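Local coordinates for protein PvdO (Pseudomonas aeruginosa, PDB 5HHA) that takes part in chromophore maturation in the periplasm, binds calcium, and belongs to the family of formylglycine-generating enzymes, whose oxidase activity it may or may not share, at residues Arg157-Ala161 with Tyr211-Gly215; Glu178-Ala182 with Pro258-Arg262. All blocks are in the same frame, centred on the assembly; numbering follows the deposited sequence.

Interaction 1: Arg157-Ala161 with Tyr211-Gly215; sequences REYGA and YDMHG
Arg157 and Met213 run past each other in opposite directions, and the sulfur comes to rest on one face of the guanidinium, over its centre, with SD of Met213 3.2 Å from CZ of Arg157. The arginine gets there because its CG stands anti to the backbone N (chi1 -153°) and the chain then bends at chi2, which brings the guanidinium to the turn Asp212 to Gly215. With the face occupied by sulfur, NH1 of Arg157 reaches the backbone O of Met213 at 2.9 Å, in the carbonyl plane and on a lone pair, although the oxygen is tilted from the guanidinium plane. NH2 adds a weak bond to the same oxygen and another weak one to a water that also binds Gly215 O; its charge is paired with Glu219 on strand 218-221. Next to the sulfur, CG of Met213 packs 3.6 Å from CA of Ala161, and the methyl CE rests against the backbone at Gly160. A second bond runs the other way, from the turn to the helix: His214 NE2 donates to Ala161 O at 3.2 Å. The oxygen lies near the ring plane, but the donor stands above the carbonyl plane. One arginine and one histidine thus pin a type I beta turn, Asp212 to Gly215, onto the helix 154-162, deep in the core of the formylglycine-generating enzyme (FGE-sulfatase) fold.

Interaction 2: Glu178-Ala182 with Pro258-Arg262; sequences EYSIA and PIFSR
Tyr179 and Ile181, both directing their side chains at the segment 258-262, make this contact by apolar touch. The phenol end of Tyr179 rests against both Ile259 and Arg262: its OH lies 3.6 Å from CD1 of Ile259 and equally close to CG of Arg262, and the ring crosses both side chains at about a right angle. Lower on the ring, the edge carbon CE1 faces Pro258 O at 3.9 Å, with that oxygen near the ring plane. Two residues on, Ile181 makes the second contact. Its CD1 methyl touches two partners, CB of Pro258 at 3.7 Å and CB of Ser261 at 3.6 Å. The branch is delivered by an uncommon torsion, with CG1 between the backbone N and the carbonyl carbon (chi1 62°) and CD1 then fully extended.

The next shell explains why these surfaces keep their shape. Pro258 and Ile259 lie in a short 3-10 segment, and Ser261 N bonds to Pro258 O at 2.9 Å. Arg262 bends at chi3 so that NE donates to Ile259 O at 2.8 Å, nearly along the C=O axis and within the guanidinium plane; its two terminal nitrogens form salt bridges with Glu58 and Glu65. The aliphatic part of Arg262 is therefore held as a fixed wall for the tyrosine. Ser261 OG pairs with the turn residue His214 and with Asn252, which holds its CB against the isoleucine. Around 178-182, residues just earlier in the chain add support: Phe173 meets the Tyr179 ring, Phe171 lies against Ile181 and Asp174 accepts from Ser180 OG. Ser261 also touches Thr187, a calcium ligand, so this loop-to-loop junction, poor in regular structure, borders the calcium-binding loop of the FGE-sulfatase fold.

How the interactions relate
From the N terminus the segments come in the order 157-161, 178-182, 211-215 and 258-262, so the two contacts cross rather than nest. Interaction 1 closes the long loop that leaves helix 154-162 and returns before strand 218-221. Interaction 2 starts inside that loop and closes a longer one, passing strands 218-221 and 247-251 before reaching the loop ahead of strand 266-269. Their centres are about 14 Å apart, yet they meet directly: Ser261 OG lies 2.7 Å from His214 O, probably a hydrogen bond. The buried helix, the turn, and two outer loops near the calcium site are thereby joined in one continuous series.

Interaction 1: Arg157-Ala161 with Tyr211-Gly215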
ATOM      1  N   ARG A 157       5.042   1.797  -5.436  1.00  7.63           N
ATOM      2  CA  ARG A 157       4.825   1.175  -4.144  1.00  7.61           C
ATOM      3  C   ARG A 157       6.099   0.443  -3.681  1.00  7.26           C
ATOM      4  O   ARG A 157       6.536   0.603  -2.531  1.00  7.62           O
ATOM      5  CB  ARG A 157       3.597   0.268  -4.181  1.00  8.08           C
ATOM      6  CG  ARG A 157       2.886   0.075  -2.842  1.00  8.56           C
ATOM      7  CD  ARG A 157       3.645  -0.795  -1.848  1.00  7.04           C
ATOM      8  NE  ARG A 157       2.853  -0.988  -0.634  1.00  7.43           N
ATOM      9  CZ  ARG A 157       3.247  -1.703   0.410  1.00  6.97           C
ATOM     10  NH1 ARG A 157       4.345  -2.435   0.340  1.00  7.51           N
ATOM     11  NH2 ARG A 157       2.519  -1.705   1.509  1.00  7.47           N
ATOM     12  N   GLU A 158       6.708  -0.344  -4.556  1.00  7.73           N
ATOM     13  CA  GLU A 158       7.941  -1.032  -4.139  1.00  8.21           C
ATOM     14  C   GLU A 158       9.058  -0.023  -3.854  1.00  7.62           C
ATOM     15  O   GLU A 158       9.811  -0.183  -2.915  1.00  8.17           O
ATOM     16  CB  GLU A 158       8.396  -2.074  -5.155  1.00  7.10           C
ATOM     17  CG  GLU A 158       9.575  -2.924  -4.609  1.00  8.06           C
ATOM     18  CD  GLU A 158       9.938  -4.141  -5.441  1.00  7.19           C
ATOM     19  OE1 GLU A 158       9.035  -4.883  -5.858  1.00  7.52           O
ATOM     20  OE2 GLU A 158      11.167  -4.344  -5.630  1.00  8.00           O
ATOM     21  N   TYR A 159       9.143   1.030  -4.663  1.00  7.96           N
ATOM     22  CA  TYR A 159      10.147   2.083  -4.459  1.00  8.42           C
ATOM     23  C   TYR A 159      10.000   2.676  -3.066  1.00  8.62           C
ATOM     24  O   TYR A 159      10.955   2.871  -2.331  1.00  8.04           O
ATOM     25  CB  TYR A 159       9.942   3.157  -5.504  1.00  8.81           C
ATOM     26  CG  TYR A 159      10.887   4.337  -5.498  1.00  8.76           C
ATOM     27  CD1 TYR A 159      12.253   4.157  -5.712  1.00  9.91           C
ATOM     28  CD2 TYR A 159      10.404   5.641  -5.408  1.00 10.66           C
ATOM     29  CE1 TYR A 159      13.111   5.247  -5.804  1.00 11.45           C
ATOM     30  CE2 TYR A 159      11.261   6.734  -5.477  1.00 10.81           C
ATOM     31  CZ  TYR A 159      12.603   6.515  -5.704  1.00 11.52           C
ATOM     32  OH  TYR A 159      13.514   7.557  -5.832  1.00 13.63           O
ATOM     33  N   GLY A 160       8.766   2.995  -2.714  1.00  7.79           N
ATOM     34  CA  GLY A 160       8.443   3.619  -1.444  1.00  8.56           C
ATOM     35  C   GLY A 160       8.620   2.701  -0.260  1.00  9.06           C
ATOM     36  O   GLY A 160       8.972   3.150   0.837  1.00  9.50           O
ATOM     37  N   ALA A 161       8.391   1.405  -0.458  1.00  7.59           N
ATOM     38  CA  ALA A 161       8.621   0.417   0.577  1.00  7.63           C
ATOM     39  C   ALA A 161      10.109   0.260   0.847  1.00  7.84           C
ATOM     40  O   ALA A 161      10.521   0.159   1.999  1.00  8.32           O
ATOM     41  CB  ALA A 161       8.018  -0.931   0.184  1.00  8.66           C
ATOM     42  N   TYR A 211       5.471   4.868   6.420  1.00  8.77           N
ATOM     43  CA  TYR A 211       5.103   3.924   7.479  1.00  9.36           C
ATOM     44  C   TYR A 211       4.247   2.781   6.931  1.00  8.08           C
ATOM     45  O   TYR A 211       3.501   2.951   5.957  1.00  8.85           O
ATOM     46  CB  TYR A 211       4.256   4.621   8.542  1.00  8.89           C
ATOM     47  CG  TYR A 211       4.979   5.695   9.322  1.00  9.03           C
ATOM     48  CD1 TYR A 211       5.103   6.993   8.827  1.00 10.57           C
ATOM     49  CD2 TYR A 211       5.485   5.414  10.579  1.00  9.94           C
ATOM     50  CE1 TYR A 211       5.744   7.967   9.548  1.00 12.28           C
ATOM     51  CE2 TYR A 211       6.114   6.407  11.327  1.00 11.52           C
ATOM     52  CZ  TYR A 211       6.226   7.660  10.790  1.00 11.75           C
ATOM     53  OH  TYR A 211       6.876   8.659  11.527  1.00 17.44           O
ATOM     54  N   ASP A 212       4.351   1.633   7.583  1.00  8.40           N
ATOM     55  CA  ASP A 212       3.488   0.466   7.356  1.00  7.61           C
ATOM     56  C   ASP A 212       3.629  -0.160   5.972  1.00  7.97           C
ATOM     57  O   ASP A 212       2.708  -0.846   5.528  1.00  8.15           O
ATOM     58  CB  ASP A 212       2.018   0.780   7.671  1.00  8.73           C
ATOM     59  CG  ASP A 212       1.785   1.076   9.138  1.00  8.60           C
ATOM     60  OD1 ASP A 212       2.196   0.259   9.999  1.00  8.74           O
ATOM     61  OD2 ASP A 212       1.192   2.140   9.456  1.00  9.61           O
ATOM     62  N   MET A 213       4.765   0.024   5.313  1.00  8.18           N
ATOM     63  CA  MET A 213       4.944  -0.604   4.017  1.00  8.03           C
ATOM     64  C   MET A 213       5.130  -2.120   4.118  1.00  7.18           C
ATOM     65  O   MET A 213       5.084  -2.812   3.101  1.00  8.13           O
ATOM     66  CB  MET A 213       6.113   0.030   3.275  1.00  8.91           C
ATOM     67  CG  MET A 213       5.754   1.348   2.593  1.00  8.80           C
ATOM     68  SD  MET A 213       4.800   1.038   1.090  1.00  9.23           S
ATOM     69  CE  MET A 213       4.800   2.633   0.324  1.00  9.76           C
ATOM     70  N   HIS A 214       5.346  -2.653   5.314  1.00  7.64           N
ATOM     71  CA  HIS A 214       5.638  -4.078   5.499  1.00  8.07           C
ATOM     72  C   HIS A 214       4.640  -4.815   6.342  1.00  8.07           C
ATOM     73  O   HIS A 214       4.880  -5.941   6.760  1.00  7.95           O
ATOM     74  CB  HIS A 214       7.082  -4.254   5.955  1.00  8.51           C
ATOM     75  CG  HIS A 214       8.027  -3.569   5.022  1.00  8.10           C
ATOM     76  ND1 HIS A 214       8.648  -4.154   3.934  1.00 11.11           N
ATOM     77  CD2 HIS A 214       8.348  -2.270   4.979  1.00  6.42           C
ATOM     78  CE1 HIS A 214       9.323  -3.224   3.272  1.00  6.08           C
ATOM     79  NE2 HIS A 214       9.169  -2.076   3.910  1.00 12.04           N
ATOM     80  N   GLY A 215       3.478  -4.211   6.568  1.00  7.38           N
ATOM     81  CA  GLY A 215       2.412  -4.915   7.258  1.00  9.23           C
ATOM     82  C   GLY A 215       1.127  -4.104   7.291  1.00  6.88           C
ATOM     83  O   GLY A 215       0.925  -3.152   6.514  1.00  7.51           O
TER
HETATM   84  O   HOH W   1       1.491  -3.413   3.676  1.00  7.70           O

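Interaction 2: Glu178-Ala182 with Pro258-Arg262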
ATOM      1  N   GLU A 178      14.744 -15.645  14.863  1.00 13.46           N
ATOM      2  CA  GLU A 178      15.349 -15.806  13.561  1.00 12.77           C
ATOM      3  C   GLU A 178      14.772 -14.845  12.512  1.00 10.27           C
ATOM      4  O   GLU A 178      15.518 -14.271  11.734  1.00 11.57           O
ATOM      5  CB  GLU A 178      15.209 -17.260  13.106  1.00 14.41           C
ATOM      6  CG  GLU A 178      15.941 -17.563  11.865  1.00 12.96           C
ATOM      7  CD  GLU A 178      15.900 -19.049  11.445  1.00 13.48           C
ATOM      8  OE1 GLU A 178      15.215 -19.857  12.127  1.00 13.62           O
ATOM      9  OE2 GLU A 178      16.563 -19.378  10.419  1.00 13.08           O
ATOM     10  N   TYR A 179      13.449 -14.711  12.457  1.00 10.35           N
ATOM     11  CA  TYR A 179      12.796 -13.962  11.372  1.00  9.56           C
ATOM     12  C   TYR A 179      11.514 -13.348  11.915  1.00  9.85           C
ATOM     13  O   TYR A 179      10.424 -13.816  11.672  1.00 10.74           O
ATOM     14  CB  TYR A 179      12.553 -14.900  10.163  1.00  9.98           C
ATOM     15  CG  TYR A 179      12.213 -14.284   8.819  1.00  8.31           C
ATOM     16  CD1 TYR A 179      11.041 -13.554   8.605  1.00 10.15           C
ATOM     17  CD2 TYR A 179      13.056 -14.473   7.751  1.00  9.34           C
ATOM     18  CE1 TYR A 179      10.757 -13.017   7.367  1.00  9.09           C
ATOM     19  CE2 TYR A 179      12.770 -13.960   6.515  1.00  8.27           C
ATOM     20  CZ  TYR A 179      11.608 -13.236   6.326  1.00  7.80           C
ATOM     21  OH  TYR A 179      11.309 -12.707   5.107  1.00 10.19           O
ATOM     22  N   SER A 180      11.677 -12.329  12.757  1.00 10.94           N
ATOM     23  CA  SER A 180      10.572 -11.603  13.361  1.00 10.23           C
ATOM     24  C   SER A 180      10.753 -10.145  13.033  1.00 11.41           C
ATOM     25  O   SER A 180      11.869  -9.610  13.102  1.00 10.98           O
ATOM     26  CB  SER A 180      10.570 -11.828  14.863  1.00 11.99           C
ATOM     27  OG  SER A 180       9.537 -11.097  15.490  1.00 12.07           O
ATOM     28  N   ILE A 181       9.655  -9.499  12.654  1.00  9.84           N
ATOM     29  CA  ILE A 181       9.682  -8.082  12.307  1.00 10.44           C
ATOM     30  C   ILE A 181       8.661  -7.316  13.150  1.00 10.07           C
ATOM     31  O   ILE A 181       8.194  -6.252  12.742  1.00 10.35           O
ATOM     32  CB  ILE A 181       9.438  -7.869  10.800  1.00  9.96           C
ATOM     33  CG1 ILE A 181       8.063  -8.374  10.339  1.00  9.20           C
ATOM     34  CG2 ILE A 181      10.535  -8.542   9.998  1.00 10.34           C
ATOM     35  CD1 ILE A 181       7.766  -8.082   8.872  1.00 10.29           C
ATOM     36  N   ALA A 182       8.317  -7.880  14.298  1.00 10.33           N
ATOM     37  CA  ALA A 182       7.296  -7.303  15.172  1.00 11.49           C
ATOM     38  C   ALA A 182       7.632  -5.928  15.740  1.00 11.68           C
ATOM     39  O   ALA A 182       6.715  -5.231  16.200  1.00 13.28           O
ATOM     40  CB  ALA A 182       7.009  -8.250  16.286  1.00 14.63           C
ATOM     41  N   PRO A 258       5.155 -13.010   8.161  1.00  7.73           N
ATOM     42  CA  PRO A 258       6.079 -11.965   7.693  1.00  8.24           C
ATOM     43  C   PRO A 258       6.923 -12.360   6.482  1.00  7.77           C
ATOM     44  O   PRO A 258       7.501 -11.492   5.856  1.00  8.39           O
ATOM     45  CB  PRO A 258       6.952 -11.700   8.908  1.00  9.14           C
ATOM     46  CG  PRO A 258       6.890 -12.979   9.713  1.00 10.62           C
ATOM     47  CD  PRO A 258       5.497 -13.495   9.517  1.00  9.02           C
ATOM     48  N   ILE A 259       6.937 -13.632   6.102  1.00  7.78           N
ATOM     49  CA  ILE A 259       7.625 -14.040   4.891  1.00  8.33           C
ATOM     50  C   ILE A 259       7.014 -13.345   3.668  1.00  8.84           C
ATOM     51  O   ILE A 259       7.681 -13.180   2.649  1.00  9.89           O
ATOM     52  CB  ILE A 259       7.576 -15.605   4.747  1.00  9.25           C
ATOM     53  CG1 ILE A 259       8.601 -16.134   3.757  1.00 10.26           C
ATOM     54  CG2 ILE A 259       6.197 -16.074   4.442  1.00 10.08           C
ATOM     55  CD1 ILE A 259      10.030 -15.977   4.185  1.00 11.04           C
ATOM     56  N   PHE A 260       5.759 -12.894   3.777  1.00  7.66           N
ATOM     57  CA  PHE A 260       5.122 -12.157   2.684  1.00  7.60           C
ATOM     58  C   PHE A 260       5.200 -10.644   2.853  1.00  8.70           C
ATOM     59  O   PHE A 260       4.664  -9.915   2.018  1.00  8.67           O
ATOM     60  CB  PHE A 260       3.675 -12.613   2.514  1.00  7.78           C
ATOM     61  CG  PHE A 260       3.537 -14.082   2.276  1.00  8.81           C
ATOM     62  CD1 PHE A 260       4.254 -14.706   1.280  1.00 10.44           C
ATOM     63  CD2 PHE A 260       2.689 -14.856   3.039  1.00  9.36           C
ATOM     64  CE1 PHE A 260       4.143 -16.070   1.066  1.00 11.97           C
ATOM     65  CE2 PHE A 260       2.570 -16.211   2.820  1.00 10.31           C
ATOM     66  CZ  PHE A 260       3.294 -16.819   1.822  1.00 11.17           C
ATOM     67  N   SER A 261       5.921 -10.168   3.869  1.00  7.27           N
ATOM     68  CA  SER A 261       6.090  -8.747   4.108  1.00  8.18           C
ATOM     69  C   SER A 261       7.281  -8.150   3.382  1.00  7.58           C
ATOM     70  O   SER A 261       7.470  -6.924   3.400  1.00  8.41           O
ATOM     71  CB  SER A 261       6.266  -8.485   5.603  1.00  8.36           C
ATOM     72  OG  SER A 261       5.037  -8.637   6.298  1.00  8.49           O
ATOM     73  N   ARG A 262       8.061  -8.992   2.712  1.00  7.29           N
ATOM     74  CA  ARG A 262       9.262  -8.546   2.019  1.00  7.94           C
ATOM     75  C   ARG A 262       8.893  -7.489   0.981  1.00  6.89           C
ATOM     76  O   ARG A 262       7.826  -7.574   0.354  1.00  7.97           O
ATOM     77  CB  ARG A 262       9.888  -9.744   1.309  1.00  7.36           C
ATOM     78  CG  ARG A 262      10.260 -10.904   2.221  1.00  7.44           C
ATOM     79  CD  ARG A 262      10.656 -12.184   1.468  1.00  7.48           C
ATOM     80  NE  ARG A 262       9.563 -12.606   0.614  1.00  7.94           N
ATOM     81  CZ  ARG A 262       9.474 -12.424  -0.695  1.00  7.20           C
ATOM     82  NH1 ARG A 262      10.522 -12.031  -1.418  1.00  8.65           N
ATOM     83  NH2 ARG A 262       8.364 -12.741  -1.310  1.00  8.10           N
TER